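Local coordinates for BvnE (Penicillium brevicompactum, PDB 6U9I), which probably catalyses the stereoselective semipinacol rearrangement that sets the stereochemistry of the brevianamides in their fungal assembly, at residues Asn13-Leu18 / Pro88-Arg93; His23-Thr28 / Thr127-Val132; Arg95-His100 / Leu120-Glu125. One frame throughout, in Å; residues are numbered along the deposited sequence.

Contact 1 of 3, residues Asn13-Leu18 / Pro88-Arg93; sequences NLREQL and PIVDER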
loop_
_atom_site.group_PDB
_atom_site.type_symbol
_atom_site.label_atom_id
_atom_site.label_comp_id
_atom_site.label_asym_id
_atom_site.label_seq_id
_atom_site.Cartn_x
_atom_site.Cartn_y
_atom_site.Cartn_z
ATOM N N ASN A 13 8.720 -17.452 -17.983
ATOM C CA ASN A 13 9.064 -17.131 -16.603
ATOM C C ASN A 13 9.110 -15.614 -16.363
ATOM O O ASN A 13 10.090 -15.078 -15.833
ATOM C CB ASN A 13 10.407 -17.773 -16.214
ATOM C CG ASN A 13 10.405 -19.297 -16.362
ATOM O OD1 ASN A 13 11.159 -19.852 -17.161
ATOM N ND2 ASN A 13 9.565 -19.976 -15.580
ATOM N N LEU A 14 8.034 -14.925 -16.750
ATOM C CA LEU A 14 7.963 -13.489 -16.510
ATOM C C LEU A 14 7.781 -13.163 -15.031
ATOM O O LEU A 14 8.325 -12.163 -14.546
ATOM C CB LEU A 14 6.835 -12.884 -17.329
ATOM C CG LEU A 14 6.757 -11.368 -17.215
ATOM C CD1 LEU A 14 7.918 -10.714 -17.941
ATOM C CD2 LEU A 14 5.437 -10.905 -17.798
ATOM N N ARG A 15 7.025 -13.984 -14.299
ATOM C CA ARG A 15 6.880 -13.758 -12.863
ATOM C C ARG A 15 8.235 -13.758 -12.169
ATOM O O ARG A 15 8.529 -12.882 -11.350
ATOM C CB ARG A 15 5.972 -14.818 -12.243
ATOM C CG ARG A 15 5.853 -14.677 -10.737
ATOM C CD ARG A 15 5.068 -15.822 -10.095
ATOM N NE ARG A 15 4.758 -15.514 -8.699
ATOM C CZ ARG A 15 3.687 -14.827 -8.322
ATOM N NH1 ARG A 15 2.824 -14.386 -9.243
ATOM N NH2 ARG A 15 3.481 -14.569 -7.034
ATOM N N GLU A 16 9.084 -14.738 -12.477
ATOM C CA GLU A 16 10.377 -14.785 -11.806
ATOM C C GLU A 16 11.239 -13.590 -12.194
ATOM O O GLU A 16 11.934 -13.023 -11.344
ATOM C CB GLU A 16 11.083 -16.112 -12.108
ATOM C CG GLU A 16 10.316 -17.350 -11.609
ATOM C CD GLU A 16 9.092 -17.697 -12.460
ATOM O OE1 GLU A 16 8.911 -17.087 -13.536
ATOM O OE2 GLU A 16 8.306 -18.580 -12.049
ATOM N N GLN A 17 11.178 -13.172 -13.462
ATOM C CA GLN A 17 11.913 -11.984 -13.889
ATOM C C GLN A 17 11.468 -10.746 -13.116
ATOM O O GLN A 17 12.301 -9.920 -12.729
ATOM C CB GLN A 17 11.722 -11.752 -15.385
ATOM C CG GLN A 17 12.264 -10.403 -15.870
ATOM C CD GLN A 17 13.782 -10.327 -15.838
ATOM O OE1 GLN A 17 14.443 -10.647 -16.823
ATOM N NE2 GLN A 17 14.342 -9.894 -14.707
ATOM N N LEU A 18 10.156 -10.591 -12.902
ATOM C CA LEU A 18 9.672 -9.416 -12.176
ATOM C C LEU A 18 10.106 -9.463 -10.714
ATOM O O LEU A 18 10.450 -8.430 -10.125
ATOM C CB LEU A 18 8.149 -9.310 -12.305
ATOM C CG LEU A 18 7.643 -8.943 -13.712
ATOM C CD1 LEU A 18 6.162 -9.281 -13.881
ATOM C CD2 LEU A 18 7.885 -7.448 -14.011
ATOM N N PRO A 88 6.654 -10.355 -2.204
ATOM C CA PRO A 88 6.213 -9.577 -3.369
ATOM C C PRO A 88 4.950 -10.153 -3.995
ATOM O O PRO A 88 4.794 -11.367 -4.139
ATOM C CB PRO A 88 7.405 -9.665 -4.329
ATOM C CG PRO A 88 8.574 -9.960 -3.451
ATOM C CD PRO A 88 8.031 -10.853 -2.368
ATOM N N ILE A 89 4.056 -9.257 -4.396
ATOM C CA ILE A 89 2.806 -9.603 -5.063
ATOM C C ILE A 89 2.989 -9.211 -6.515
ATOM O O ILE A 89 3.298 -8.054 -6.796
ATOM C CB ILE A 89 1.619 -8.853 -4.441
ATOM C CG1 ILE A 89 1.552 -9.132 -2.940
ATOM C CG2 ILE A 89 0.323 -9.223 -5.142
ATOM C CD1 ILE A 89 0.589 -8.219 -2.218
ATOM N N VAL A 90 2.818 -10.158 -7.439
ATOM C CA VAL A 90 3.246 -9.962 -8.827
ATOM C C VAL A 90 2.052 -10.094 -9.763
ATOM O O VAL A 90 1.402 -11.149 -9.800
ATOM C CB VAL A 90 4.343 -10.958 -9.230
ATOM C CG1 VAL A 90 4.808 -10.671 -10.666
ATOM C CG2 VAL A 90 5.508 -10.868 -8.267
ATOM N N ASP A 91 1.795 -9.041 -10.564
ATOM C CA ASP A 91 0.824 -9.090 -11.659
ATOM C C ASP A 91 1.627 -9.137 -12.956
ATOM O O ASP A 91 2.073 -8.099 -13.450
ATOM C CB ASP A 91 -0.120 -7.888 -11.621
ATOM C CG ASP A 91 -1.251 -7.974 -12.670
ATOM O OD1 ASP A 91 -1.113 -8.726 -13.652
ATOM O OD2 ASP A 91 -2.281 -7.274 -12.519
ATOM N N GLU A 92 1.808 -10.349 -13.500
ATOM C CA GLU A 92 2.601 -10.519 -14.719
ATOM C C GLU A 92 2.021 -9.727 -15.881
ATOM O O GLU A 92 2.764 -9.156 -16.685
ATOM C CB GLU A 92 2.659 -11.993 -15.114
ATOM C CG GLU A 92 3.700 -12.805 -14.421
ATOM C CD GLU A 92 3.763 -14.216 -14.982
ATOM O OE1 GLU A 92 3.393 -15.163 -14.256
ATOM O OE2 GLU A 92 4.163 -14.371 -16.160
ATOM N N ARG A 93 0.695 -9.717 -16.005
ATOM C CA ARG A 93 0.064 -9.057 -17.144
ATOM C C ARG A 93 0.352 -7.560 -17.152
ATOM O O ARG A 93 0.638 -6.979 -18.208
ATOM C CB ARG A 93 -1.442 -9.309 -17.123
ATOM C CG ARG A 93 -2.176 -8.587 -18.247
ATOM C CD ARG A 93 -3.582 -9.125 -18.453
ATOM N NE ARG A 93 -4.291 -8.328 -19.454
ATOM C CZ ARG A 93 -4.427 -8.680 -20.729
ATOM N NH1 ARG A 93 -5.081 -7.886 -21.570
ATOM N NH2 ARG A 93 -3.917 -9.827 -21.161
HETATM O O HOH W 1 2.293 -14.973 -12.089
#
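R15, in the first turn of helix 14-31, runs its side chain along E92 and then V90, each part meeting something different. At its base, CB lies 3.3 Å from OE1 of E92, so the aliphatic start of the arginine rests against a carboxylate. With CG anti to the backbone N (chi1 177°) and the chain extended to NE, the side chain is carried on to the strand. CG passes the CG1 methyl of V90, and the guanidinium then lays one face over CB of the same valine, with NH1 3.7 Å from that CB and the valine offset toward the rim. A long, flat-ended residue suits this place: its methylenes pack on a branched neighbour while its charge travels further. Outside the two segments, NH2 makes a salt bridge to D91 of the second subunit, and a water lies at the edge of the group, in its plane, 3.0 Å from NH1. Strand 89-91 is thus an edge where a helix of the alpha+beta fold and the dimer partner meet, consistent with an NTF2-like (SnoaL-like) domain. L18, one helical turn on, brings its CD1 to 3.8 Å from CG1 of V90 and also touches CA of E92, closing the apolar side of the contact. E92 and L14 run alongside with their ends pointing opposite ways, OE2 of E92 coming to 3.3 Å from CB of L14, while CD2 of L14 lies 3.4 Å from the backbone O of E92. The glutamate's negative charge beside the first turn of the helix is probably favourable to the helix dipole.

Contact 2 of 3, residues His23-Thr28 / Thr127-Val132; sequences HRWLST and TLLRDV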
loop_
_atom_site.group_PDB
_atom_site.type_symbol
_atom_site.label_atom_id
_atom_site.label_comp_id
_atom_site.label_asym_id
_atom_site.label_seq_id
_atom_site.Cartn_x
_atom_site.Cartn_y
_atom_site.Cartn_z
ATOM N N HIS A 23 13.573 -7.428 -6.441
ATOM C CA HIS A 23 14.626 -7.582 -5.446
ATOM C C HIS A 23 15.860 -6.778 -5.813
ATOM O O HIS A 23 16.561 -6.284 -4.922
ATOM C CB HIS A 23 14.963 -9.061 -5.258
ATOM C CG HIS A 23 13.983 -9.782 -4.382
ATOM N ND1 HIS A 23 13.791 -9.451 -3.056
ATOM C CD2 HIS A 23 13.125 -10.796 -4.643
ATOM C CE1 HIS A 23 12.860 -10.236 -2.539
ATOM N NE2 HIS A 23 12.439 -11.060 -3.482
ATOM N N ARG A 24 16.136 -6.610 -7.110
ATOM C CA ARG A 24 17.241 -5.741 -7.493
ATOM C C ARG A 24 16.972 -4.308 -7.074
ATOM O O ARG A 24 17.883 -3.599 -6.626
ATOM C CB ARG A 24 17.499 -5.825 -8.998
ATOM C CG ARG A 24 18.679 -4.959 -9.454
ATOM C CD ARG A 24 18.875 -5.070 -10.952
ATOM N NE ARG A 24 17.662 -4.656 -11.654
ATOM C CZ ARG A 24 17.502 -4.721 -12.972
ATOM N NH1 ARG A 24 16.359 -4.328 -13.518
ATOM N NH2 ARG A 24 18.487 -5.180 -13.740
ATOM N N TRP A 25 15.717 -3.856 -7.221
ATOM C CA TRP A 25 15.370 -2.512 -6.778
ATOM C C TRP A 25 15.625 -2.350 -5.282
ATOM O O TRP A 25 16.180 -1.336 -4.845
ATOM C CB TRP A 25 13.909 -2.213 -7.126
ATOM C CG TRP A 25 13.472 -0.837 -6.740
ATOM C CD1 TRP A 25 13.726 0.321 -7.417
ATOM C CD2 TRP A 25 12.699 -0.469 -5.583
ATOM N NE1 TRP A 25 13.158 1.391 -6.757
ATOM C CE2 TRP A 25 12.524 0.930 -5.629
ATOM C CE3 TRP A 25 12.135 -1.187 -4.515
ATOM C CZ2 TRP A 25 11.815 1.629 -4.647
ATOM C CZ3 TRP A 25 11.428 -0.483 -3.537
ATOM C CH2 TRP A 25 11.276 0.905 -3.616
ATOM N N LEU A 26 15.240 -3.347 -4.481
ATOM C CA LEU A 26 15.510 -3.280 -3.050
ATOM C C LEU A 26 17.010 -3.248 -2.771
ATOM O O LEU A 26 17.472 -2.489 -1.911
ATOM C CB LEU A 26 14.887 -4.483 -2.337
ATOM C CG LEU A 26 13.383 -4.510 -2.040
ATOM C CD1 LEU A 26 13.078 -5.749 -1.209
ATOM C CD2 LEU A 26 12.914 -3.260 -1.297
ATOM N N SER A 27 17.784 -4.081 -3.472
ATOM C CA SER A 27 19.203 -4.180 -3.144
ATOM C C SER A 27 19.941 -2.907 -3.527
ATOM O O SER A 27 20.844 -2.469 -2.803
ATOM C CB SER A 27 19.828 -5.399 -3.824
ATOM O OG SER A 27 19.998 -5.152 -5.204
ATOM N N THR A 28 19.555 -2.276 -4.646
ATOM C CA THR A 28 20.210 -1.022 -5.006
ATOM C C THR A 28 19.771 0.107 -4.084
ATOM O O THR A 28 20.553 1.027 -3.817
ATOM C CB THR A 28 19.961 -0.669 -6.480
ATOM O OG1 THR A 28 18.558 -0.570 -6.747
ATOM C CG2 THR A 28 20.558 -1.737 -7.394
ATOM N N THR A 127 12.552 -5.555 -17.144
ATOM C CA THR A 127 13.967 -5.349 -16.867
ATOM C C THR A 127 14.314 -3.927 -16.464
ATOM O O THR A 127 15.451 -3.686 -16.056
ATOM C CB THR A 127 14.807 -5.695 -18.100
ATOM O OG1 THR A 127 14.436 -4.811 -19.172
ATOM C CG2 THR A 127 14.577 -7.145 -18.516
ATOM N N LEU A 128 13.390 -2.981 -16.609
ATOM C CA LEU A 128 13.604 -1.609 -16.191
ATOM C C LEU A 128 12.353 -1.115 -15.488
ATOM O O LEU A 128 11.236 -1.374 -15.942
ATOM C CB LEU A 128 13.906 -0.690 -17.384
ATOM C CG LEU A 128 15.260 -0.813 -18.079
ATOM C CD1 LEU A 128 15.290 0.163 -19.246
ATOM C CD2 LEU A 128 16.388 -0.513 -17.110
ATOM N N LEU A 129 12.552 -0.394 -14.393
ATOM C CA LEU A 129 11.454 0.217 -13.655
ATOM C C LEU A 129 10.931 1.446 -14.397
ATOM O O LEU A 129 11.697 2.356 -14.713
ATOM C CB LEU A 129 11.947 0.614 -12.268
ATOM C CG LEU A 129 10.972 1.194 -11.265
ATOM C CD1 LEU A 129 9.901 0.164 -10.884
ATOM C CD2 LEU A 129 11.817 1.578 -10.067
ATOM N N ARG A 130 9.618 1.490 -14.652
ATOM C CA ARG A 130 9.036 2.625 -15.366
ATOM C C ARG A 130 8.108 3.473 -14.506
ATOM O O ARG A 130 7.731 4.571 -14.929
ATOM C CB ARG A 130 8.282 2.150 -16.620
ATOM C CG ARG A 130 6.971 1.421 -16.335
ATOM C CD ARG A 130 6.239 1.030 -17.634
ATOM N NE ARG A 130 5.882 2.214 -18.428
ATOM C CZ ARG A 130 5.326 2.150 -19.633
ATOM N NH1 ARG A 130 5.018 3.266 -20.305
ATOM N NH2 ARG A 130 5.061 0.968 -20.161
ATOM N N ASP A 131 7.754 3.018 -13.306
ATOM C CA ASP A 131 6.899 3.798 -12.422
ATOM C C ASP A 131 7.010 3.222 -11.022
ATOM O O ASP A 131 7.097 2.006 -10.862
ATOM C CB ASP A 131 5.434 3.767 -12.868
ATOM C CG ASP A 131 4.567 4.718 -12.063
ATOM O OD1 ASP A 131 4.657 5.939 -12.318
ATOM O OD2 ASP A 131 3.800 4.263 -11.181
ATOM N N VAL A 132 7.006 4.096 -10.018
ATOM C CA VAL A 132 6.922 3.688 -8.614
ATOM C C VAL A 132 5.880 4.544 -7.923
ATOM O O VAL A 132 5.973 5.775 -7.964
ATOM C CB VAL A 132 8.257 3.858 -7.870
ATOM C CG1 VAL A 132 8.150 3.235 -6.497
ATOM C CG2 VAL A 132 9.364 3.261 -8.637
#
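The carbonyl oxygen of R24, whose side chain spans the gap to T127, is gripped by two donors from further along the helix. The backbone N of T28 reaches R24 O at 2.9 Å, the ordinary helical bond, and OG of S27 comes to the same R24 O at 3.0 Å from the same face of the carbonyl. A serine suits this place because its short hydroxyl can fold back onto the helix backbone. The R24 side chain, meanwhile, leaves the helix with its chain bent at chi3 (59°), which turns the guanidinium toward the start of segment 127-132. There NH1 donates to T127 O over 2.8 Å, moderately bent at 149°; the acceptor lies close to the guanidinium plane, but NH1 stands 54° above the plane of the carbonyl. Putting an alanine at this position would remove that donor, and T127 O is likely to lose its tie to the helix, leaving the turn before strand 129-136 with one less restraint. The same turn is also held by N123, whose OD1 accepts from the backbone N of both T127 and L128. Deeper in, W25 carries the apolar half of the contact: the indole meets the L129 side chain obliquely, with its CD1 3.5 Å from CD2 of L129, and further along the ring its CZ2 is 4.4 Å from CG1 of V132. The broad tryptophan can span both residues and also reach M99 and L101 on strand 96-107, one strand further across the sheet. Beyond L129, R130 and D131 are both set opposite T121, a classic beta bulge. A long N-terminal helix laid across a curved mixed sheet is typical of NTF2-like alpha+beta domains, to which this protein probably belongs.

Contact 3 of 3, residues Arg95-His100 / Leu120-Glu125; sequences RKVVMH and LTFNEE
Strands 96-100 and 120-122 run antiparallel at 161°, V97 and L120 forming a hydrogen-bonded pair in which V97 N donates to L120 O and L120 N to V97 O, each at 2.8 Å. Next to them, K96 and T121 are a non-hydrogen-bonded pair, and F122 N closes the ladder on R95 O at 2.8 Å. R95 itself has a left-handed backbone and, with K96, is set opposite D91 in a G1 beta bulge. On one face of the sheet K96 and T121 lie side by side; the lysine chain bends only at its end, which brings NZ to donate to OG1 of T121 over 2.8 Å. The other face is apolar: CG2 of V97 meets the ring of F122 at its edge, 4.0 Å from CE2, and CE of M99 reaches CD1 of L120 at 3.7 Å. Compact, branched V97 beside a wide phenylalanine suits a face covered by helix 14-31. Beyond the paired strands, R95 runs alongside E124 in the turn. Its NE donates to E124 O in the guanidinium plane at 2.9 Å and nearly straight, 165°, while NH1 makes a salt bridge with E124 OE1 at 2.8 Å, a weak bond by angle, the carboxylate plane being turned 52° from the guanidinium. The firmer hold is thus on the backbone oxygen, so the turn is likely to stay tied to R95 even where solvent screens the salt bridge.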
loop_
_atom_site.group_PDB
_atom_site.type_symbol
_atom_site.label_atom_id
_atom_site.label_comp_id
_atom_site.label_asym_id
_atom_site.label_seq_id
_atom_site.Cartn_x
_atom_site.Cartn_y
_atom_site.Cartn_z
ATOM N N ARG A 95 2.860 -6.132 -15.463
ATOM C CA ARG A 95 4.272 -5.904 -15.133
ATOM C C ARG A 95 4.414 -5.136 -13.823
ATOM O O ARG A 95 5.288 -4.276 -13.684
ATOM C CB ARG A 95 5.015 -5.163 -16.252
ATOM C CG ARG A 95 5.651 -6.047 -17.304
ATOM C CD ARG A 95 4.621 -6.837 -18.018
ATOM N NE ARG A 95 5.104 -7.431 -19.257
ATOM C CZ ARG A 95 4.322 -8.149 -20.049
ATOM N NH1 ARG A 95 4.789 -8.672 -21.181
ATOM N NH2 ARG A 95 3.065 -8.357 -19.686
ATOM N N LYS A 96 3.570 -5.459 -12.843
ATOM C CA LYS A 96 3.588 -4.742 -11.576
ATOM C C LYS A 96 4.000 -5.677 -10.446
ATOM O O LYS A 96 3.679 -6.869 -10.463
ATOM C CB LYS A 96 2.237 -4.127 -11.266
ATOM C CG LYS A 96 1.906 -2.970 -12.206
ATOM C CD LYS A 96 0.596 -2.333 -11.824
ATOM C CE LYS A 96 0.096 -1.408 -12.925
ATOM N NZ LYS A 96 0.813 -0.082 -12.952
ATOM N N VAL A 97 4.726 -5.116 -9.475
ATOM C CA VAL A 97 5.083 -5.825 -8.243
ATOM C C VAL A 97 4.737 -4.925 -7.066
ATOM O O VAL A 97 5.191 -3.777 -7.011
ATOM C CB VAL A 97 6.576 -6.200 -8.192
ATOM C CG1 VAL A 97 6.894 -6.937 -6.862
ATOM C CG2 VAL A 97 6.948 -7.067 -9.390
ATOM N N VAL A 98 3.959 -5.450 -6.117
ATOM C CA VAL A 98 3.564 -4.703 -4.921
ATOM C C VAL A 98 4.325 -5.263 -3.726
ATOM O O VAL A 98 4.406 -6.483 -3.565
ATOM C CB VAL A 98 2.047 -4.790 -4.693
ATOM C CG1 VAL A 98 1.650 -4.041 -3.419
ATOM C CG2 VAL A 98 1.310 -4.211 -5.906
ATOM N N MET A 99 4.873 -4.379 -2.888
ATOM C CA MET A 99 5.634 -4.818 -1.721
ATOM C C MET A 99 5.303 -3.967 -0.508
ATOM O O MET A 99 5.294 -2.735 -0.573
ATOM C CB MET A 99 7.142 -4.773 -1.976
ATOM C CG MET A 99 7.581 -5.810 -3.012
ATOM S SD MET A 99 9.359 -5.889 -3.217
ATOM C CE MET A 99 9.696 -4.273 -3.902
ATOM N N HIS A 100 5.062 -4.650 0.604
ATOM C CA HIS A 100 4.865 -4.026 1.903
ATOM C C HIS A 100 6.231 -3.962 2.578
ATOM O O HIS A 100 6.829 -5.001 2.857
ATOM C CB HIS A 100 3.874 -4.871 2.701
ATOM C CG HIS A 100 3.368 -4.223 3.947
ATOM N ND1 HIS A 100 2.692 -4.935 4.917
ATOM C CD2 HIS A 100 3.427 -2.942 4.388
ATOM C CE1 HIS A 100 2.357 -4.120 5.904
ATOM N NE2 HIS A 100 2.791 -2.905 5.609
ATOM N N LEU A 120 5.621 -1.105 -7.863
ATOM C CA LEU A 120 6.581 -0.981 -8.953
ATOM C C LEU A 120 5.909 -1.406 -10.253
ATOM O O LEU A 120 5.253 -2.450 -10.301
ATOM C CB LEU A 120 7.810 -1.858 -8.700
ATOM C CG LEU A 120 8.543 -1.713 -7.361
ATOM C CD1 LEU A 120 9.699 -2.707 -7.270
ATOM C CD2 LEU A 120 9.075 -0.317 -7.227
ATOM N N THR A 121 6.068 -0.607 -11.304
ATOM C CA THR A 121 5.695 -1.033 -12.650
ATOM C C THR A 121 6.963 -1.111 -13.487
ATOM O O THR A 121 7.781 -0.184 -13.464
ATOM C CB THR A 121 4.708 -0.063 -13.314
ATOM O OG1 THR A 121 3.594 0.159 -12.439
ATOM C CG2 THR A 121 4.195 -0.663 -14.627
ATOM N N PHE A 122 7.128 -2.207 -14.220
ATOM C CA PHE A 122 8.293 -2.383 -15.071
ATOM C C PHE A 122 7.894 -2.240 -16.534
ATOM O O PHE A 122 6.711 -2.243 -16.888
ATOM C CB PHE A 122 8.957 -3.735 -14.801
ATOM C CG PHE A 122 9.556 -3.830 -13.423
ATOM C CD1 PHE A 122 10.854 -3.403 -13.196
ATOM C CD2 PHE A 122 8.810 -4.302 -12.360
ATOM C CE1 PHE A 122 11.413 -3.461 -11.929
ATOM C CE2 PHE A 122 9.360 -4.372 -11.085
ATOM C CZ PHE A 122 10.655 -3.953 -10.874
ATOM N N ASN A 123 8.906 -2.085 -17.386
ATOM C CA ASN A 123 8.675 -2.103 -18.822
ATOM C C ASN A 123 8.226 -3.505 -19.251
ATOM O O ASN A 123 8.189 -4.453 -18.459
ATOM C CB ASN A 123 9.934 -1.637 -19.569
ATOM C CG ASN A 123 11.131 -2.575 -19.376
ATOM O OD1 ASN A 123 11.076 -3.522 -18.595
ATOM N ND2 ASN A 123 12.229 -2.296 -20.090
ATOM N N GLU A 124 7.892 -3.637 -20.538
ATOM C CA GLU A 124 7.304 -4.880 -21.034
ATOM C C GLU A 124 8.215 -6.068 -20.790
ATOM O O GLU A 124 7.740 -7.167 -20.487
ATOM C CB GLU A 124 6.996 -4.758 -22.531
ATOM C CG GLU A 124 6.164 -5.918 -23.062
ATOM C CD GLU A 124 7.004 -7.123 -23.459
ATOM O OE1 GLU A 124 6.492 -8.267 -23.365
ATOM O OE2 GLU A 124 8.178 -6.932 -23.856
ATOM N N GLU A 125 9.524 -5.870 -20.919
ATOM C CA GLU A 125 10.470 -6.956 -20.722
ATOM C C GLU A 125 10.693 -7.271 -19.251
ATOM O O GLU A 125 11.342 -8.279 -18.939
ATOM C CB GLU A 125 11.809 -6.611 -21.376
ATOM C CG GLU A 125 11.685 -6.093 -22.811
ATOM C CD GLU A 125 11.703 -4.564 -22.896
ATOM O OE1 GLU A 125 10.656 -3.921 -22.650
ATOM O OE2 GLU A 125 12.776 -4.004 -23.213
#

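How the contacts relate
All three contacts share one curled sheet, and helix 14-31 supplies a segment to both contact 1 and contact 2, whose centres lie about 13 Å apart. Contact 3 sits between them, its centre about 8 Å from each. It joins contact 1 through probable bonds from V98 N to I89 O at 2.8 Å and D91 N to K96 O at 2.9 Å, and contact 2 through R130 N to T121 O at 2.8 Å. L18 packs its CD2 on CD2 of F122 at 3.7 Å. Contacts 1 and 3 both touch the second subunit. A bound glycerol, probably from crystallisation, lies about 5 Å from the K96 side chain.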